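Side-chain contacts in gram-negative insecticidal protein (Chromobacterium piscinae, PDB 6FBM), which kills insects as a bacterial toxin, pairing a membrane-attack-complex/perforin domain, which probably forms pores, with a beta-tripod region: residues A[26-29]-A[33-36]; A[162-167]-A[301-306]; A[456-459]-A[465-468]; A[468-473]-A[491-496]. All coordinates share one frame; numbering follows the deposited sequence.

Contact 1: A[26-29]-A[33-36]; sequences NGLY and ESLL
S34 reaches across the connection between strands 21-23 and 35-39 and takes the backbone N-H of L28 on its hydroxyl. The bond from L28 N to S34 OG is 2.7 Å long and nearly straight, 170° at the hydrogen. With S34 OG turned beside its own backbone N (chi1 -69°), the oxygen lies alongside the 27-28 peptide, 3.5 Å from G27 CA. G27, which has no side chain, lets the hydroxyl come close to its CA. This is the tight, buried end of the contact. The contact buries 150 Å² in all, part of it at a looser, outer end. There L28 CD1 lies against the side chain of E33, 3.7 Å from E33 OE1 and 4.0 Å from E33 CB. The two side chains pass at a slant, and the methyl group offers the carboxylate no polar partner. E33 is exposed, so water probably solvates its charge while the aliphatic part of the chain shields one side of L28. The serine bond, side chain to backbone, thus closes the short connection between the antiparallel strands 21-23 and 35-39. Around this turn, L28 O accepts from Y23 OH of strand 21-23, the L28 side chain packs on A103 and V107 of helix 102-108, and N26 touches F303 and M304 of helix 300-304.

Contact 2: A[162-167]-A[301-306]; sequences ELFKRY and PEFMKQ
Two helices, 160-167 and 300-304, meet through a T-shaped (edge-to-face) phenylalanine pair in the part of the toxin that carries the membrane-attack-complex/perforin domain. F164 turns the edge of its ring toward the face of F303; the ring centroids are 5.6 Å apart and the planes stand at 78°. The chain runs through 133 residues between the two segments, so this small aromatic contact, burying 119 Å², joins elements remote in sequence. F303 contributes the larger share of the surface and is partly exposed, whereas F164 is buried. The rings reach each other by different routes: F303 CG lies anti to its backbone nitrogen (chi1 178°), which extends that ring across to the facing helix, while F164 CG sits beside its own nitrogen. Such a pairing is usually stabilised by dispersion and by weak attraction between ring C-H groups and a pi face; here it joins the two helices at one point. Elsewhere on helix 160-167, E162 and R166 form a salt bridge one helical turn apart, with R166 NH1 3.1 Å from E162 OE2, although the bent hydrogen bond within it is weak. M161 packs on F303 and P169 touches F164, while L163 turns to R292 and L296 of helix 290-298. Between the phenylalanines, F164 CB rests 3.7 Å from F303 CD1, and F164 CD2 comes within 3.9 Å of F303 CB.

Contact 3: A[456-459]-A[465-468]; sequences WWDK and KDVS
D458 and V467 exchange two hydrogen bonds across the turn between strands 450-457 and 468-473. V467 N donates to D458 OD1 over 3.1 Å, meeting the oxygen from well above the carboxylate plane, 58° out of it. In return D458 N donates to V467 O at 3.2 Å, with the donor nearly in line with the carbonyl. D458 CG stands between its backbone N and carbonyl carbon (chi1 78°), which swings the carboxylate over to the 465-468 backbone. Y489 OH also bonds to OD1, so that oxygen has two donors, while OD2 has a weak bond from W393 NE1. D466 OD1 lies 4.2 Å from D458 OD1; this proximity of like charges would tend to raise the proton affinity of one of them, an effect the donors to D458 should offset. Beyond the polar core, S468 OG meets the indole edge of W457 close to the ring plane, 3.5 Å from CE3, and is hydrogen-bonded to N488 O. On the other flank, W456 CZ3 packs 3.7 Å from V467 CG1. W457 and S468 form an antiparallel non-hydrogen-bonded pair, supported by C-H...O contacts such as W457 CA to V467 O. An aspartate bonded to the opposite backbone beside such a bridge fits the end of an antiparallel beta-hairpin, here the connection between two neighbouring strands of a three-stranded sheet.

Contact 4: A[468-473]-A[491-496]; sequences SLWQPG and NPPNSG
W470 presents one face of its indole to the pyrrolidine ring of P493, an overlap that makes up most of the contact. P493 CG stands over the five-membered ring, 3.5 Å from its centroid and only 15° off the normal, a textbook CH-pi geometry. Its nearest ring atom is W470 CE2, at 3.4 Å. Next along the same proline, P493 CD covers the six-membered part, 3.5 Å from W470 CZ2, so the two methylenes span both rings. The tryptophan rises from strand 468-473 with CG beside its backbone N (chi1 -71°), and the proline comes to meet it from the opposite direction. At the indole rim, N491 OD1 lies near the ring plane, 3.6 Å from W470 CH2, its amide turned 60° from the ring. The peptide bond between N491 and P492 is cis, on the way from N491 to P493. Just past P493, N494 N-caps helix 495-500: its OD1 accepts from D497 N and, weakly, from G496 N. The weakly polarised C-H groups of proline, CD most of all since it is bonded to nitrogen, probably favour the electron-rich indole face, and the amide oxygen probably suits the slightly positive C-H rim; the fit would then join dispersion to modest electrostatic complementarity.

The four contacts fall into two groups on opposite sides of the chain's centre. Contacts 1 and 2, with centres 14 Å apart, touch: N26 ND2 lies 4.0 Å from F303 CE2, and L36 CD1 lies 4.0 Å from Y167 O, so the loop and the following strand of contact 1 border the two helices of contact 2. Contacts 3 and 4, with centres 12 Å apart, share S468 and belong to one three-stranded sheet; W456 O and L469 N, 2.8 Å apart, probably form a hydrogen bond, and W457 CH2 packs on N491 ND2. Between the groups the nearest atoms, of contacts 2 and 4, are about 38 Å apart, consistent with separate membrane-attack-complex/perforin and beta-tripod regions.

Contact 1: A[26-29]-A[33-36]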
loop_
_atom_site.group_PDB
_atom_site.type_symbol
_atom_site.label_atom_id
_atom_site.label_comp_id
_atom_site.label_asym_id
_atom_site.label_seq_id
_atom_site.Cartn_x
_atom_site.Cartn_y
_atom_site.Cartn_z
ATOM N N ASN A 26 -34.002 -8.890 -20.690
ATOM C CA ASN A 26 -35.011 -8.813 -19.628
ATOM C C ASN A 26 -34.416 -8.533 -18.261
ATOM O O ASN A 26 -35.139 -8.588 -17.283
ATOM C CB ASN A 26 -35.856 -10.102 -19.607
ATOM C CG ASN A 26 -36.678 -10.268 -20.873
ATOM O OD1 ASN A 26 -37.233 -9.309 -21.368
ATOM N ND2 ASN A 26 -36.720 -11.476 -21.423
ATOM N N GLY A 27 -33.128 -8.185 -18.203
ATOM C CA GLY A 27 -32.409 -8.010 -16.934
ATOM C C GLY A 27 -32.350 -6.554 -16.499
ATOM O O GLY A 27 -33.369 -5.858 -16.505
ATOM N N LEU A 28 -31.168 -6.079 -16.113
ATOM C CA LEU A 28 -31.021 -4.670 -15.738
ATOM C C LEU A 28 -30.703 -3.835 -16.969
ATOM O O LEU A 28 -30.313 -4.368 -18.000
ATOM C CB LEU A 28 -29.928 -4.488 -14.692
ATOM C CG LEU A 28 -30.015 -5.347 -13.425
ATOM C CD1 LEU A 28 -28.827 -4.985 -12.548
ATOM C CD2 LEU A 28 -31.340 -5.185 -12.661
ATOM N N TYR A 29 -30.905 -2.527 -16.858
ATOM C CA TYR A 29 -30.564 -1.606 -17.925
ATOM C C TYR A 29 -29.040 -1.407 -17.896
ATOM O O TYR A 29 -28.483 -1.033 -16.898
ATOM C CB TYR A 29 -31.292 -0.269 -17.758
ATOM C CG TYR A 29 -30.906 0.784 -18.774
ATOM C CD1 TYR A 29 -31.566 0.882 -19.988
ATOM C CD2 TYR A 29 -29.859 1.681 -18.518
ATOM C CE1 TYR A 29 -31.205 1.843 -20.924
ATOM C CE2 TYR A 29 -29.482 2.629 -19.452
ATOM C CZ TYR A 29 -30.159 2.723 -20.645
ATOM O OH TYR A 29 -29.809 3.675 -21.585
ATOM N N GLU A 33 -24.010 -6.712 -14.672
ATOM C CA GLU A 33 -24.716 -7.778 -13.972
ATOM C C GLU A 33 -25.620 -8.577 -14.901
ATOM O O GLU A 33 -25.897 -9.729 -14.609
ATOM C CB GLU A 33 -25.551 -7.234 -12.810
ATOM C CG GLU A 33 -24.799 -6.725 -11.576
ATOM C CD GLU A 33 -25.784 -6.450 -10.419
ATOM O OE1 GLU A 33 -26.088 -5.274 -10.066
ATOM O OE2 GLU A 33 -26.308 -7.440 -9.866
ATOM N N SER A 34 -26.068 -7.997 -16.008
ATOM C CA SER A 34 -26.912 -8.713 -16.949
ATOM C C SER A 34 -26.163 -9.252 -18.184
ATOM O O SER A 34 -26.816 -9.695 -19.165
ATOM C CB SER A 34 -28.075 -7.830 -17.374
ATOM O OG SER A 34 -28.941 -7.637 -16.287
ATOM N N LEU A 35 -24.824 -9.231 -18.144
ATOM C CA LEU A 35 -24.033 -9.943 -19.139
ATOM C C LEU A 35 -24.153 -11.440 -18.909
ATOM O O LEU A 35 -24.367 -11.870 -17.797
ATOM C CB LEU A 35 -22.560 -9.542 -19.088
ATOM C CG LEU A 35 -22.253 -8.077 -19.352
ATOM C CD1 LEU A 35 -20.830 -7.773 -18.924
ATOM C CD2 LEU A 35 -22.472 -7.720 -20.795
ATOM N N LEU A 36 -24.055 -12.203 -19.982
ATOM C CA LEU A 36 -24.248 -13.641 -19.958
ATOM C C LEU A 36 -22.941 -14.289 -20.306
ATOM O O LEU A 36 -22.123 -13.704 -21.007
ATOM C CB LEU A 36 -25.305 -14.069 -20.957
ATOM C CG LEU A 36 -26.707 -13.483 -20.751
ATOM C CD1 LEU A 36 -27.568 -13.959 -21.935
ATOM C CD2 LEU A 36 -27.317 -13.906 -19.406
#

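Contact 2: A[162-167]-A[301-306]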
loop_
_atom_site.group_PDB
_atom_site.type_symbol
_atom_site.label_atom_id
_atom_site.label_comp_id
_atom_site.label_asym_id
_atom_site.label_seq_id
_atom_site.Cartn_x
_atom_site.Cartn_y
_atom_site.Cartn_z
ATOM N N GLU A 162 -33.077 -22.748 -26.894
ATOM C CA GLU A 162 -31.825 -23.177 -26.286
ATOM C C GLU A 162 -30.722 -22.218 -26.642
ATOM O O GLU A 162 -29.951 -21.813 -25.772
ATOM C CB GLU A 162 -31.418 -24.575 -26.748
ATOM C CG GLU A 162 -31.591 -25.659 -25.696
ATOM C CD GLU A 162 -30.319 -26.460 -25.538
ATOM O OE1 GLU A 162 -30.333 -27.688 -25.772
ATOM O OE2 GLU A 162 -29.248 -25.842 -25.245
ATOM N N LEU A 163 -30.651 -21.888 -27.927
ATOM C CA LEU A 163 -29.665 -20.951 -28.417
ATOM C C LEU A 163 -29.751 -19.683 -27.594
ATOM O O LEU A 163 -28.737 -19.220 -27.081
ATOM C CB LEU A 163 -29.876 -20.642 -29.900
ATOM C CG LEU A 163 -28.777 -19.825 -30.577
ATOM C CD1 LEU A 163 -27.501 -20.631 -30.690
ATOM C CD2 LEU A 163 -29.235 -19.412 -31.952
ATOM N N PHE A 164 -30.967 -19.163 -27.436
ATOM C CA PHE A 164 -31.184 -17.942 -26.668
ATOM C C PHE A 164 -30.870 -18.083 -25.177
ATOM O O PHE A 164 -30.345 -17.137 -24.586
ATOM C CB PHE A 164 -32.607 -17.387 -26.862
ATOM C CG PHE A 164 -32.916 -16.899 -28.261
ATOM C CD1 PHE A 164 -31.912 -16.555 -29.171
ATOM C CD2 PHE A 164 -34.239 -16.753 -28.657
ATOM C CE1 PHE A 164 -32.229 -16.109 -30.449
ATOM C CE2 PHE A 164 -34.552 -16.292 -29.923
ATOM C CZ PHE A 164 -33.550 -15.972 -30.820
ATOM N N LYS A 165 -31.181 -19.229 -24.578
ATOM C CA LYS A 165 -30.777 -19.489 -23.184
ATOM C C LYS A 165 -29.248 -19.531 -23.043
ATOM O O LYS A 165 -28.684 -18.874 -22.160
ATOM C CB LYS A 165 -31.433 -20.773 -22.645
ATOM C CG LYS A 165 -31.028 -21.170 -21.225
ATOM C CD LYS A 165 -30.050 -22.334 -21.185
ATOM C CE LYS A 165 -30.098 -23.022 -19.811
ATOM N NZ LYS A 165 -31.338 -23.792 -19.512
ATOM N N ARG A 166 -28.585 -20.280 -23.921
ATOM C CA ARG A 166 -27.124 -20.439 -23.872
ATOM C C ARG A 166 -26.353 -19.133 -24.095
ATOM O O ARG A 166 -25.395 -18.851 -23.382
ATOM C CB ARG A 166 -26.641 -21.443 -24.907
ATOM C CG ARG A 166 -26.909 -22.904 -24.610
ATOM C CD ARG A 166 -26.528 -23.763 -25.809
ATOM N NE ARG A 166 -25.344 -24.623 -25.583
ATOM C CZ ARG A 166 -25.301 -25.955 -25.652
ATOM N NH1 ARG A 166 -26.344 -26.652 -26.055
ATOM N NH2 ARG A 166 -24.159 -26.581 -25.407
ATOM N N TYR A 167 -26.763 -18.357 -25.090
ATOM C CA TYR A 167 -25.971 -17.234 -25.568
ATOM C C TYR A 167 -26.576 -15.850 -25.360
ATOM O O TYR A 167 -25.851 -14.853 -25.438
ATOM C CB TYR A 167 -25.662 -17.446 -27.054
ATOM C CG TYR A 167 -24.867 -18.705 -27.272
ATOM C CD1 TYR A 167 -23.513 -18.756 -26.938
ATOM C CD2 TYR A 167 -25.470 -19.850 -27.764
ATOM C CE1 TYR A 167 -22.784 -19.918 -27.113
ATOM C CE2 TYR A 167 -24.751 -21.013 -27.927
ATOM C CZ TYR A 167 -23.410 -21.046 -27.592
ATOM O OH TYR A 167 -22.691 -22.196 -27.771
ATOM N N PRO A 301 -40.480 -13.489 -30.199
ATOM C CA PRO A 301 -41.704 -13.249 -29.430
ATOM C C PRO A 301 -41.993 -14.253 -28.340
ATOM O O PRO A 301 -42.400 -13.847 -27.236
ATOM C CB PRO A 301 -42.796 -13.277 -30.491
ATOM C CG PRO A 301 -42.120 -12.775 -31.726
ATOM C CD PRO A 301 -40.685 -13.197 -31.637
ATOM N N GLU A 302 -41.792 -15.542 -28.608
ATOM C CA GLU A 302 -42.061 -16.549 -27.559
ATOM C C GLU A 302 -40.998 -16.524 -26.471
ATOM O O GLU A 302 -41.339 -16.673 -25.297
ATOM C CB GLU A 302 -42.347 -17.981 -28.090
ATOM C CG GLU A 302 -41.192 -18.716 -28.766
ATOM C CD GLU A 302 -41.249 -20.239 -28.640
ATOM O OE1 GLU A 302 -41.649 -20.745 -27.569
ATOM O OE2 GLU A 302 -40.825 -20.922 -29.610
ATOM N N PHE A 303 -39.733 -16.289 -26.826
ATOM C CA PHE A 303 -38.703 -16.072 -25.807
ATOM C C PHE A 303 -39.110 -14.955 -24.834
ATOM O O PHE A 303 -38.920 -15.085 -23.628
ATOM C CB PHE A 303 -37.336 -15.743 -26.447
ATOM C CG PHE A 303 -36.253 -15.471 -25.447
ATOM C CD1 PHE A 303 -35.553 -16.510 -24.848
ATOM C CD2 PHE A 303 -35.943 -14.170 -25.086
ATOM C CE1 PHE A 303 -34.560 -16.252 -23.907
ATOM C CE2 PHE A 303 -34.958 -13.895 -24.136
ATOM C CZ PHE A 303 -34.242 -14.943 -23.567
ATOM N N MET A 304 -39.680 -13.881 -25.384
ATOM C CA MET A 304 -40.065 -12.679 -24.633
ATOM C C MET A 304 -41.441 -12.712 -23.981
ATOM O O MET A 304 -41.754 -11.817 -23.204
ATOM C CB MET A 304 -40.002 -11.452 -25.563
ATOM C CG MET A 304 -38.625 -11.148 -26.149
ATOM S SD MET A 304 -37.439 -10.746 -24.854
ATOM C CE MET A 304 -37.927 -9.061 -24.414
ATOM N N LYS A 305 -42.246 -13.731 -24.276
ATOM C CA LYS A 305 -43.651 -13.805 -23.832
ATOM C C LYS A 305 -43.794 -13.558 -22.334
ATOM O O LYS A 305 -44.479 -12.616 -21.941
ATOM C CB LYS A 305 -44.265 -15.173 -24.194
ATOM C CG LYS A 305 -45.778 -15.229 -24.139
ATOM C CD LYS A 305 -46.322 -16.621 -23.790
ATOM C CE LYS A 305 -47.789 -16.522 -23.353
ATOM N NZ LYS A 305 -48.616 -17.734 -23.611
ATOM N N GLN A 306 -43.126 -14.367 -21.503
ATOM C CA GLN A 306 -43.176 -14.199 -20.049
ATOM C C GLN A 306 -42.844 -12.758 -19.611
ATOM O O GLN A 306 -43.516 -12.204 -18.731
ATOM C CB GLN A 306 -42.229 -15.209 -19.362
ATOM C CG GLN A 306 -42.321 -15.247 -17.824
ATOM C CD GLN A 306 -41.249 -16.080 -17.122
ATOM O OE1 GLN A 306 -40.705 -17.041 -17.674
ATOM N NE2 GLN A 306 -40.955 -15.717 -15.871
#

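Contact 3: A[456-459]-A[465-468]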
loop_
_atom_site.group_PDB
_atom_site.type_symbol
_atom_site.label_atom_id
_atom_site.label_comp_id
_atom_site.label_asym_id
_atom_site.label_seq_id
_atom_site.Cartn_x
_atom_site.Cartn_y
_atom_site.Cartn_z
ATOM N N TRP A 456 -86.165 16.539 -3.916
ATOM C CA TRP A 456 -86.811 17.724 -3.336
ATOM C C TRP A 456 -86.530 18.969 -4.192
ATOM O O TRP A 456 -85.591 18.985 -4.981
ATOM C CB TRP A 456 -86.264 17.934 -1.938
ATOM C CG TRP A 456 -86.796 19.086 -1.145
ATOM C CD1 TRP A 456 -87.873 19.072 -0.337
ATOM C CD2 TRP A 456 -86.227 20.397 -1.027
ATOM N NE1 TRP A 456 -88.030 20.283 0.277
ATOM C CE2 TRP A 456 -87.029 21.118 -0.130
ATOM C CE3 TRP A 456 -85.114 21.022 -1.589
ATOM C CZ2 TRP A 456 -86.767 22.443 0.220
ATOM C CZ3 TRP A 456 -84.850 22.351 -1.228
ATOM C CH2 TRP A 456 -85.675 23.036 -0.338
ATOM N N TRP A 457 -87.405 19.960 -4.074
ATOM C CA TRP A 457 -87.186 21.316 -4.578
ATOM C C TRP A 457 -87.840 22.286 -3.606
ATOM O O TRP A 457 -88.637 21.882 -2.757
ATOM C CB TRP A 457 -87.730 21.561 -6.004
ATOM C CG TRP A 457 -89.073 20.950 -6.341
ATOM C CD1 TRP A 457 -90.128 20.725 -5.493
ATOM C CD2 TRP A 457 -89.512 20.513 -7.638
ATOM N NE1 TRP A 457 -91.171 20.145 -6.167
ATOM C CE2 TRP A 457 -90.828 20.003 -7.486
ATOM C CE3 TRP A 457 -88.922 20.498 -8.915
ATOM C CZ2 TRP A 457 -91.561 19.486 -8.563
ATOM C CZ3 TRP A 457 -89.641 19.975 -9.971
ATOM C CH2 TRP A 457 -90.949 19.467 -9.791
ATOM N N ASP A 458 -87.504 23.562 -3.736
ATOM C CA ASP A 458 -87.919 24.557 -2.758
ATOM C C ASP A 458 -89.250 25.209 -3.058
ATOM O O ASP A 458 -89.668 26.087 -2.318
ATOM C CB ASP A 458 -86.831 25.640 -2.612
ATOM C CG ASP A 458 -86.843 26.659 -3.745
ATOM O OD1 ASP A 458 -86.774 26.237 -4.909
ATOM O OD2 ASP A 458 -86.892 27.860 -3.473
ATOM N N LYS A 459 -89.933 24.816 -4.141
ATOM C CA LYS A 459 -91.124 25.561 -4.561
ATOM C C LYS A 459 -92.205 25.552 -3.469
ATOM O O LYS A 459 -92.436 24.537 -2.811
ATOM C CB LYS A 459 -91.613 25.153 -5.941
ATOM C CG LYS A 459 -92.256 23.798 -6.058
ATOM C CD LYS A 459 -91.817 23.081 -7.360
ATOM C CE LYS A 459 -92.125 23.784 -8.653
ATOM N NZ LYS A 459 -92.225 22.780 -9.789
ATOM N N LYS A 465 -84.287 32.714 -5.707
ATOM C CA LYS A 465 -83.534 31.637 -6.328
ATOM C C LYS A 465 -84.281 30.343 -6.121
ATOM O O LYS A 465 -85.066 30.201 -5.177
ATOM C CB LYS A 465 -82.129 31.527 -5.756
ATOM C CG LYS A 465 -81.335 32.833 -5.729
ATOM C CD LYS A 465 -79.946 32.623 -5.235
ATOM C CE LYS A 465 -79.455 33.759 -4.311
ATOM N NZ LYS A 465 -77.969 33.830 -4.462
ATOM N N ASP A 466 -84.021 29.404 -7.012
ATOM C CA ASP A 466 -84.669 28.106 -6.998
ATOM C C ASP A 466 -83.622 26.998 -6.905
ATOM O O ASP A 466 -82.459 27.186 -7.270
ATOM C CB ASP A 466 -85.481 27.932 -8.286
ATOM C CG ASP A 466 -86.587 28.970 -8.451
ATOM O OD1 ASP A 466 -87.019 29.606 -7.441
ATOM O OD2 ASP A 466 -87.038 29.091 -9.612
ATOM N N VAL A 467 -84.047 25.842 -6.389
ATOM C CA VAL A 467 -83.194 24.649 -6.354
ATOM C C VAL A 467 -84.011 23.385 -6.387
ATOM O O VAL A 467 -85.107 23.341 -5.847
ATOM C CB VAL A 467 -82.276 24.641 -5.108
ATOM C CG1 VAL A 467 -83.056 24.358 -3.826
ATOM C CG2 VAL A 467 -81.120 23.668 -5.285
ATOM N N SER A 468 -83.448 22.373 -7.039
ATOM C CA SER A 468 -83.960 21.011 -7.020
ATOM C C SER A 468 -82.786 20.055 -6.765
ATOM O O SER A 468 -81.731 20.193 -7.381
ATOM C CB SER A 468 -84.627 20.661 -8.354
ATOM O OG SER A 468 -85.593 21.631 -8.724
#

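Contact 4: A[468-473]-A[491-496]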
loop_
_atom_site.group_PDB
_atom_site.type_symbol
_atom_site.label_atom_id
_atom_site.label_comp_id
_atom_site.label_asym_id
_atom_site.label_seq_id
_atom_site.Cartn_x
_atom_site.Cartn_y
_atom_site.Cartn_z
ATOM N N SER A 468 -83.448 22.373 -7.039
ATOM C CA SER A 468 -83.960 21.011 -7.020
ATOM C C SER A 468 -82.786 20.055 -6.765
ATOM O O SER A 468 -81.731 20.193 -7.381
ATOM C CB SER A 468 -84.627 20.661 -8.354
ATOM O OG SER A 468 -85.593 21.631 -8.724
ATOM N N LEU A 469 -82.993 19.087 -5.879
ATOM C CA LEU A 469 -81.982 18.099 -5.536
ATOM C C LEU A 469 -82.232 16.821 -6.329
ATOM O O LEU A 469 -83.289 16.212 -6.229
ATOM C CB LEU A 469 -82.009 17.811 -4.035
ATOM C CG LEU A 469 -82.009 19.026 -3.127
ATOM C CD1 LEU A 469 -81.952 18.553 -1.690
ATOM C CD2 LEU A 469 -80.863 19.988 -3.427
ATOM N N TRP A 470 -81.229 16.426 -7.099
ATOM C CA TRP A 470 -81.300 15.302 -8.009
ATOM C C TRP A 470 -80.194 14.303 -7.693
ATOM O O TRP A 470 -79.124 14.684 -7.217
ATOM C CB TRP A 470 -81.128 15.813 -9.447
ATOM C CG TRP A 470 -82.298 16.602 -9.962
ATOM C CD1 TRP A 470 -82.452 17.968 -9.942
ATOM C CD2 TRP A 470 -83.482 16.080 -10.567
ATOM N NE1 TRP A 470 -83.656 18.316 -10.500
ATOM C CE2 TRP A 470 -84.307 17.174 -10.891
ATOM C CE3 TRP A 470 -83.932 14.790 -10.862
ATOM C CZ2 TRP A 470 -85.566 17.014 -11.494
ATOM C CZ3 TRP A 470 -85.179 14.628 -11.492
ATOM C CH2 TRP A 470 -85.978 15.741 -11.795
ATOM N N GLN A 471 -80.440 13.039 -8.024
ATOM C CA GLN A 471 -79.470 11.963 -7.834
ATOM C C GLN A 471 -78.602 11.868 -9.085
ATOM O O GLN A 471 -79.118 11.587 -10.179
ATOM C CB GLN A 471 -80.208 10.636 -7.635
ATOM C CG GLN A 471 -79.333 9.439 -7.290
ATOM C CD GLN A 471 -79.871 8.082 -7.773
ATOM O OE1 GLN A 471 -80.834 7.992 -8.536
ATOM N NE2 GLN A 471 -79.201 7.037 -7.385
ATOM N N PRO A 472 -77.279 12.085 -8.941
ATOM C CA PRO A 472 -76.434 11.962 -10.113
ATOM C C PRO A 472 -76.124 10.487 -10.460
ATOM O O PRO A 472 -76.274 9.571 -9.624
ATOM C CB PRO A 472 -75.190 12.725 -9.698
ATOM C CG PRO A 472 -75.073 12.417 -8.242
ATOM C CD PRO A 472 -76.484 12.381 -7.736
ATOM N N GLY A 473 -75.731 10.269 -11.703
ATOM C CA GLY A 473 -75.373 8.939 -12.188
ATOM C C GLY A 473 -74.501 9.028 -13.439
ATOM O O GLY A 473 -74.471 10.039 -14.161
ATOM N N ASN A 491 -87.551 19.480 -15.070
ATOM C CA ASN A 491 -87.987 18.122 -14.702
ATOM C C ASN A 491 -88.276 17.296 -15.966
ATOM O O ASN A 491 -89.380 17.381 -16.496
ATOM C CB ASN A 491 -89.241 18.224 -13.815
ATOM C CG ASN A 491 -89.741 16.870 -13.291
ATOM O OD1 ASN A 491 -89.151 15.818 -13.531
ATOM N ND2 ASN A 491 -90.847 16.906 -12.557
ATOM N N PRO A 492 -87.337 16.489 -16.470
ATOM C CA PRO A 492 -86.000 16.277 -15.909
ATOM C C PRO A 492 -85.026 17.398 -16.293
ATOM O O PRO A 492 -85.322 18.173 -17.210
ATOM C CB PRO A 492 -85.558 14.974 -16.572
ATOM C CG PRO A 492 -86.236 14.989 -17.905
ATOM C CD PRO A 492 -87.464 15.877 -17.806
ATOM N N PRO A 493 -83.869 17.491 -15.598
ATOM C CA PRO A 493 -82.875 18.492 -15.968
ATOM C C PRO A 493 -82.299 18.267 -17.369
ATOM O O PRO A 493 -82.132 17.134 -17.794
ATOM C CB PRO A 493 -81.794 18.327 -14.888
ATOM C CG PRO A 493 -82.521 17.764 -13.718
ATOM C CD PRO A 493 -83.493 16.812 -14.340
ATOM N N ASN A 494 -82.025 19.358 -18.065
ATOM C CA ASN A 494 -81.509 19.310 -19.433
ATOM C C ASN A 494 -79.996 19.226 -19.444
ATOM O O ASN A 494 -79.368 19.374 -18.402
ATOM C CB ASN A 494 -81.954 20.546 -20.228
ATOM C CG ASN A 494 -81.495 21.838 -19.611
ATOM O OD1 ASN A 494 -80.328 21.998 -19.241
ATOM N ND2 ASN A 494 -82.429 22.770 -19.486
ATOM N N SER A 495 -79.423 19.048 -20.634
ATOM C CA SER A 495 -77.979 18.884 -20.790
ATOM C C SER A 495 -77.168 20.121 -20.387
ATOM O O SER A 495 -75.966 20.002 -20.120
ATOM C CB SER A 495 -77.630 18.435 -22.213
ATOM O OG SER A 495 -78.143 19.348 -23.151
ATOM N N GLY A 496 -77.801 21.295 -20.346
ATOM C CA GLY A 496 -77.166 22.492 -19.792
ATOM C C GLY A 496 -76.980 22.403 -18.288
ATOM O O GLY A 496 -75.936 22.798 -17.770
#